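Local coordinates for regulatory protein PcrH (Pseudomonas aeruginosa, PDB 2XCB), which binds the chaperone-binding region of the translocator protein PopD, probably acting as its type III secretion chaperone, at residues D16-L21 and Q42-L47; C95-G100 and E134-R139. All coordinates share one frame; numbering follows the deposited sequence.

Contact 1. Residues D16-L21 and Q42-L47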
loop_
_atom_site.group_PDB
_atom_site.type_symbol
_atom_site.label_atom_id
_atom_site.label_comp_id
_atom_site.label_asym_id
_atom_site.label_seq_id
_atom_site.Cartn_x
_atom_site.Cartn_y
_atom_site.Cartn_z
ATOM N N ASP A 16 11.492 1.166 4.881
ATOM C CA ASP A 16 11.454 -0.154 4.256
ATOM C C ASP A 16 10.051 -0.559 3.835
ATOM O O ASP A 16 9.888 -1.195 2.787
ATOM C CB ASP A 16 12.068 -1.240 5.135
ATOM C CG ASP A 16 11.883 -2.610 4.547
ATOM O OD1 ASP A 16 12.697 -3.001 3.686
ATOM O OD2 ASP A 16 10.903 -3.308 4.926
ATOM N N THR A 17 9.045 -0.175 4.639
ATOM C CA THR A 17 7.623 -0.367 4.249
ATOM C C THR A 17 7.218 0.552 3.096
ATOM O O THR A 17 6.573 0.087 2.160
ATOM C CB THR A 17 6.606 -0.188 5.423
ATOM O OG1 THR A 17 6.887 -1.174 6.410
ATOM C CG2 THR A 17 5.130 -0.425 4.949
ATOM N N LEU A 18 7.589 1.839 3.160
ATOM C CA LEU A 18 7.444 2.712 1.949
ATOM C C LEU A 18 8.026 2.141 0.665
ATOM O O LEU A 18 7.405 2.179 -0.386
ATOM C CB LEU A 18 8.014 4.103 2.192
ATOM C CG LEU A 18 7.251 4.814 3.288
ATOM C CD1 LEU A 18 7.971 6.038 3.742
ATOM C CD2 LEU A 18 5.851 5.123 2.832
ATOM N N GLU A 19 9.221 1.568 0.749
ATOM C CA GLU A 19 9.853 0.936 -0.387
ATOM C C GLU A 19 9.027 -0.211 -0.945
ATOM O O GLU A 19 8.865 -0.357 -2.166
ATOM C CB GLU A 19 11.248 0.460 -0.012
ATOM C CG GLU A 19 12.179 0.253 -1.208
ATOM C CD GLU A 19 12.034 1.332 -2.337
ATOM O OE1 GLU A 19 12.155 2.550 -2.018
ATOM O OE2 GLU A 19 11.779 0.907 -3.520
ATOM N N GLN A 20 8.473 -1.028 -0.064
ATOM C CA GLN A 20 7.601 -2.099 -0.532
ATOM C C GLN A 20 6.282 -1.592 -1.103
ATOM O O GLN A 20 5.712 -2.169 -2.069
ATOM C CB GLN A 20 7.362 -3.118 0.597
ATOM C CG GLN A 20 8.631 -3.875 0.998
ATOM C CD GLN A 20 8.434 -4.662 2.307
ATOM O OE1 GLN A 20 7.389 -5.269 2.504
ATOM N NE2 GLN A 20 9.429 -4.629 3.205
ATOM N N LEU A 21 5.802 -0.491 -0.556
ATOM C CA LEU A 21 4.593 0.109 -1.091
ATOM C C LEU A 21 4.845 0.764 -2.461
ATOM O O LEU A 21 3.993 0.701 -3.349
ATOM C CB LEU A 21 4.175 1.156 -0.107
ATOM C CG LEU A 21 2.741 1.321 0.307
ATOM C CD1 LEU A 21 2.013 -0.031 0.221
ATOM C CD2 LEU A 21 2.735 1.910 1.722
ATOM N N GLN A 42 -0.691 8.245 -4.925
ATOM C CA GLN A 42 -1.282 9.334 -4.250
ATOM C C GLN A 42 -1.024 9.137 -2.760
ATOM O O GLN A 42 -0.670 10.097 -2.069
ATOM C CB GLN A 42 -2.775 9.411 -4.606
ATOM C CG GLN A 42 -3.657 10.279 -3.728
ATOM C CD GLN A 42 -3.543 11.780 -3.984
ATOM O OE1 GLN A 42 -3.219 12.220 -5.080
ATOM N NE2 GLN A 42 -3.830 12.566 -2.961
ATOM N N ALA A 43 -1.103 7.880 -2.274
ATOM C CA ALA A 43 -0.858 7.662 -0.824
ATOM C C ALA A 43 0.575 8.046 -0.511
ATOM O O ALA A 43 0.815 8.744 0.460
ATOM C CB ALA A 43 -1.135 6.162 -0.407
ATOM N N LEU A 44 1.533 7.494 -1.291
ATOM C CA LEU A 44 2.920 7.757 -1.065
ATOM C C LEU A 44 3.334 9.251 -1.141
ATOM O O LEU A 44 4.081 9.691 -0.263
ATOM C CB LEU A 44 3.777 6.931 -1.987
ATOM C CG LEU A 44 3.768 5.428 -1.720
ATOM C CD1 LEU A 44 4.135 4.804 -2.997
ATOM C CD2 LEU A 44 4.767 5.019 -0.568
ATOM N N CYS A 45 2.852 10.000 -2.148
ATOM C CA CYS A 45 2.962 11.478 -2.205
ATOM C C CYS A 45 2.424 12.207 -0.928
ATOM O O CYS A 45 2.909 13.308 -0.541
ATOM C CB CYS A 45 2.203 12.023 -3.436
ATOM S SG CYS A 45 2.982 11.542 -5.016
ATOM N N MET A 46 1.422 11.632 -0.285
ATOM C CA MET A 46 1.002 12.156 1.062
ATOM C C MET A 46 1.971 11.810 2.193
ATOM O O MET A 46 2.218 12.597 3.083
ATOM C CB MET A 46 -0.424 11.654 1.414
ATOM C CG MET A 46 -1.401 12.198 0.392
ATOM S SD MET A 46 -3.112 11.809 0.637
ATOM C CE MET A 46 -3.317 10.184 -0.020
ATOM N N LEU A 47 2.473 10.594 2.185
ATOM C CA LEU A 47 3.394 10.091 3.170
ATOM C C LEU A 47 4.790 10.664 3.064
ATOM O O LEU A 47 5.509 10.718 4.053
ATOM C CB LEU A 47 3.522 8.534 2.975
ATOM C CG LEU A 47 2.259 7.769 3.430
ATOM C CD1 LEU A 47 2.346 6.310 3.194
ATOM C CD2 LEU A 47 1.988 8.106 4.901
#
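Leu18 and Leu44 mark the closest backbone approach between helical segments D16-L21 and Q42-L47, their CA atoms 7.4 Å apart. The segment axes come within 11.0 Å and run nearly antiparallel, with a signed crossing angle of -155°. The side chains that touch are all leucines. CD2 of Leu18 does most of the touching from the first helix: it meets CD2 of Leu44 at 3.6 Å, the two side chains sliding past each other in opposite directions, and CD1 of Leu47 at 3.7 Å, where they meet at a slant. Leu18 leaves its backbone neither toward nor away from the other helix, but with CG anti to its carbonyl carbon (chi1 -63°) its far end comes nearer. The antiparallel packing of these sequence neighbours is consistent with the tetratricopeptide-like fold expected of this chaperone class. One turn further along, Leu21 offers its CB to the same Leu44 methyl, CD2, at 3.9 Å. The other branch of Leu44, CD1, lies 4.1 Å from the carbonyl O of Leu21, in van der Waals contact. Leu13, from the preceding loop, touches both Leu21 and Leu47, while Leu24 of the second subunit packs on Leu21 and Tyr54 of helix 52-64 on Leu44.

Contact 2. Residues C95-G100 and E134-R139; sequences CHLQLG and EAVTAR
Leu97, on the last turn of helix 87-98, reaches across to Val136 and Arg139 of helix 123-140. Even the nearest backbones, at Leu97 and Val136, keep their CA atoms 8.5 Å apart, and only 111 Å² is buried in total. The packed, apolar side is the meeting with buried Val136: the two side chains come tip to tip, CD2 of Leu97 lying 4.0 Å from CG2 of Val136. This valine branch stands anti to the carbonyl carbon of Val136, whereas CG1 is anti to the backbone N (chi1 167°). Helix 102-117 backs both residues, with Leu102 and Ala105 on Leu97 and Phe109 on Val136, consistent with a tetratricopeptide-like array in which this helix lies against both. Towards solvent the contact is looser. The exposed Arg139, modelled in two conformers, bends at chi2 and chi3; in the conformer described its side chain crosses that of Leu97 at about a right angle, with NH2 3.8 Å from CD1 of Leu97, a contact that may not hold in the other. Gly100, with positive phi (82°), ends the first helix in a Schellman motif. No hydrogen bond joins the two segments; their cohesion is therefore apolar, with a guanidinium lying obliquely at the solvent side and probably keeping its charge in water.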
loop_
_atom_site.group_PDB
_atom_site.type_symbol
_atom_site.label_atom_id
_atom_site.label_comp_id
_atom_site.label_asym_id
_atom_site.label_seq_id
_atom_site.Cartn_x
_atom_site.Cartn_y
_atom_site.Cartn_z
ATOM N N CYS A 95 1.537 15.686 -22.294
ATOM C CA CYS A 95 0.238 16.077 -21.779
ATOM C C CYS A 95 -0.123 17.421 -22.410
ATOM O O CYS A 95 -1.266 17.577 -22.776
ATOM C CB CYS A 95 0.215 16.230 -20.225
ATOM S SG CYS A 95 0.628 14.614 -19.368
ATOM N N HIS A 96 0.812 18.374 -22.502
ATOM C CA HIS A 96 0.455 19.654 -23.090
ATOM C C HIS A 96 -0.037 19.468 -24.530
ATOM O O HIS A 96 -0.964 20.126 -24.994
ATOM C CB HIS A 96 1.667 20.574 -23.103
ATOM C CG HIS A 96 1.982 21.212 -21.785
ATOM N ND1 HIS A 96 1.070 21.968 -21.088
ATOM C CD2 HIS A 96 3.093 21.156 -21.011
ATOM C CE1 HIS A 96 1.640 22.450 -19.992
ATOM N NE2 HIS A 96 2.873 21.976 -19.925
ATOM N N LEU A 97 0.619 18.570 -25.241
ATOM C CA LEU A 97 0.299 18.273 -26.646
ATOM C C LEU A 97 -1.109 17.721 -26.747
ATOM O O LEU A 97 -1.954 18.240 -27.506
ATOM C CB LEU A 97 1.320 17.241 -27.167
ATOM C CG LEU A 97 2.346 17.573 -28.235
ATOM C CD1 LEU A 97 2.704 16.252 -29.009
ATOM C CD2 LEU A 97 1.780 18.627 -29.224
ATOM N N GLN A 98 -1.434 16.751 -25.893
ATOM C CA GLN A 98 -2.803 16.197 -25.908
ATOM C C GLN A 98 -3.839 17.241 -25.495
ATOM O O GLN A 98 -5.017 17.174 -25.917
ATOM C CB GLN A 98 -2.922 14.859 -25.140
ATOM C CG GLN A 98 -2.072 13.718 -25.729
ATOM C CD GLN A 98 -2.178 13.547 -27.283
ATOM O OE1 GLN A 98 -3.249 13.222 -27.814
ATOM N NE2 GLN A 98 -1.045 13.772 -28.000
ATOM N N LEU A 99 -3.410 18.277 -24.794
ATOM C CA LEU A 99 -4.343 19.378 -24.469
ATOM C C LEU A 99 -4.382 20.434 -25.542
ATOM O O LEU A 99 -5.149 21.391 -25.436
ATOM C CB LEU A 99 -4.014 20.061 -23.090
ATOM C CG LEU A 99 -4.575 19.470 -21.762
ATOM C CD1 LEU A 99 -4.639 18.063 -21.945
ATOM C CD2 LEU A 99 -3.672 19.805 -20.513
ATOM N N GLY A 100 -3.604 20.289 -26.589
ATOM C CA GLY A 100 -3.664 21.283 -27.671
ATOM C C GLY A 100 -2.835 22.524 -27.350
ATOM O O GLY A 100 -3.052 23.625 -27.923
ATOM N N GLU A 134 11.190 18.890 -32.601
ATOM C CA GLU A 134 11.194 19.195 -34.050
ATOM C C GLU A 134 9.750 19.071 -34.610
ATOM O O GLU A 134 9.290 19.927 -35.396
ATOM C CB GLU A 134 12.096 18.200 -34.788
ATOM C CG GLU A 134 13.622 18.320 -34.506
ATOM C CD GLU A 134 14.481 17.329 -35.384
ATOM O OE1 GLU A 134 15.515 16.799 -34.877
ATOM O OE2 GLU A 134 14.109 17.052 -36.568
ATOM N N ALA A 135 9.038 18.004 -34.168
ATOM C CA ALA A 135 7.669 17.763 -34.612
ATOM C C ALA A 135 6.786 18.892 -34.208
ATOM O O ALA A 135 5.997 19.383 -35.019
ATOM C CB ALA A 135 7.104 16.422 -34.076
ATOM N N VAL A 136 6.913 19.341 -32.956
ATOM C CA VAL A 136 6.078 20.422 -32.473
ATOM C C VAL A 136 6.363 21.771 -33.143
ATOM O O VAL A 136 5.460 22.560 -33.434
ATOM C CB VAL A 136 6.236 20.588 -30.897
ATOM C CG1 VAL A 136 5.617 21.911 -30.448
ATOM C CG2 VAL A 136 5.565 19.425 -30.151
ATOM N N THR A 137 7.634 22.074 -33.322
ATOM C CA THR A 137 8.035 23.322 -34.005
ATOM C C THR A 137 7.480 23.327 -35.437
ATOM O O THR A 137 6.937 24.368 -35.901
ATOM C CB THR A 137 9.583 23.479 -34.041
ATOM O OG1 THR A 137 10.070 23.551 -32.685
ATOM C CG2 THR A 137 9.975 24.778 -34.816
ATOM N N ALA A 138 7.583 22.171 -36.114
ATOM C CA ALA A 138 6.976 21.991 -37.468
ATOM C C ALA A 138 5.464 22.338 -37.498
ATOM O O ALA A 138 4.993 22.976 -38.444
ATOM C CB ALA A 138 7.246 20.589 -38.019
ATOM N N ARG A 139 4.717 21.932 -36.460
ATOM C CA ARG A 139 3.279 22.215 -36.386
ATOM C C ARG A 139 3.016 23.690 -36.095
ATOM O O ARG A 139 2.034 24.263 -36.608
ATOM C CB ARG A 139 2.586 21.321 -35.339
ATOM C CG ARG A 139 2.898 19.805 -35.500
ATOM C CD ARG A 139 1.653 18.940 -35.364
ATOM N NE ARG A 139 1.572 18.174 -34.131
ATOM C CZ ARG A 139 2.201 17.019 -33.908
ATOM N NH1 ARG A 139 3.001 16.500 -34.826
ATOM N NH2 ARG A 139 2.039 16.398 -32.760
#

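Contact 1 and contact 2 lie on opposite sides of the chain's centre, with their own centres 34 Å apart and their nearest atoms about 15 Å apart. They come in series along the chain: contact 1 joins helices 15-30 and 34-47, neighbours in sequence, before contact 2 brings helix 87-98 against helix 123-140, skipping over helix 102-117. No helix is shared; helices 52-64 and 68-81 fall between them in the chain and touch contact 1 and contact 2 respectively. The N-terminal end thus carries contacts to partners, the second subunit meeting both segments of contact 1 and the bound peptide reaching Glu19, whereas contact 2 packs C-terminal helices where no other protein chain of the assembly touches its segments.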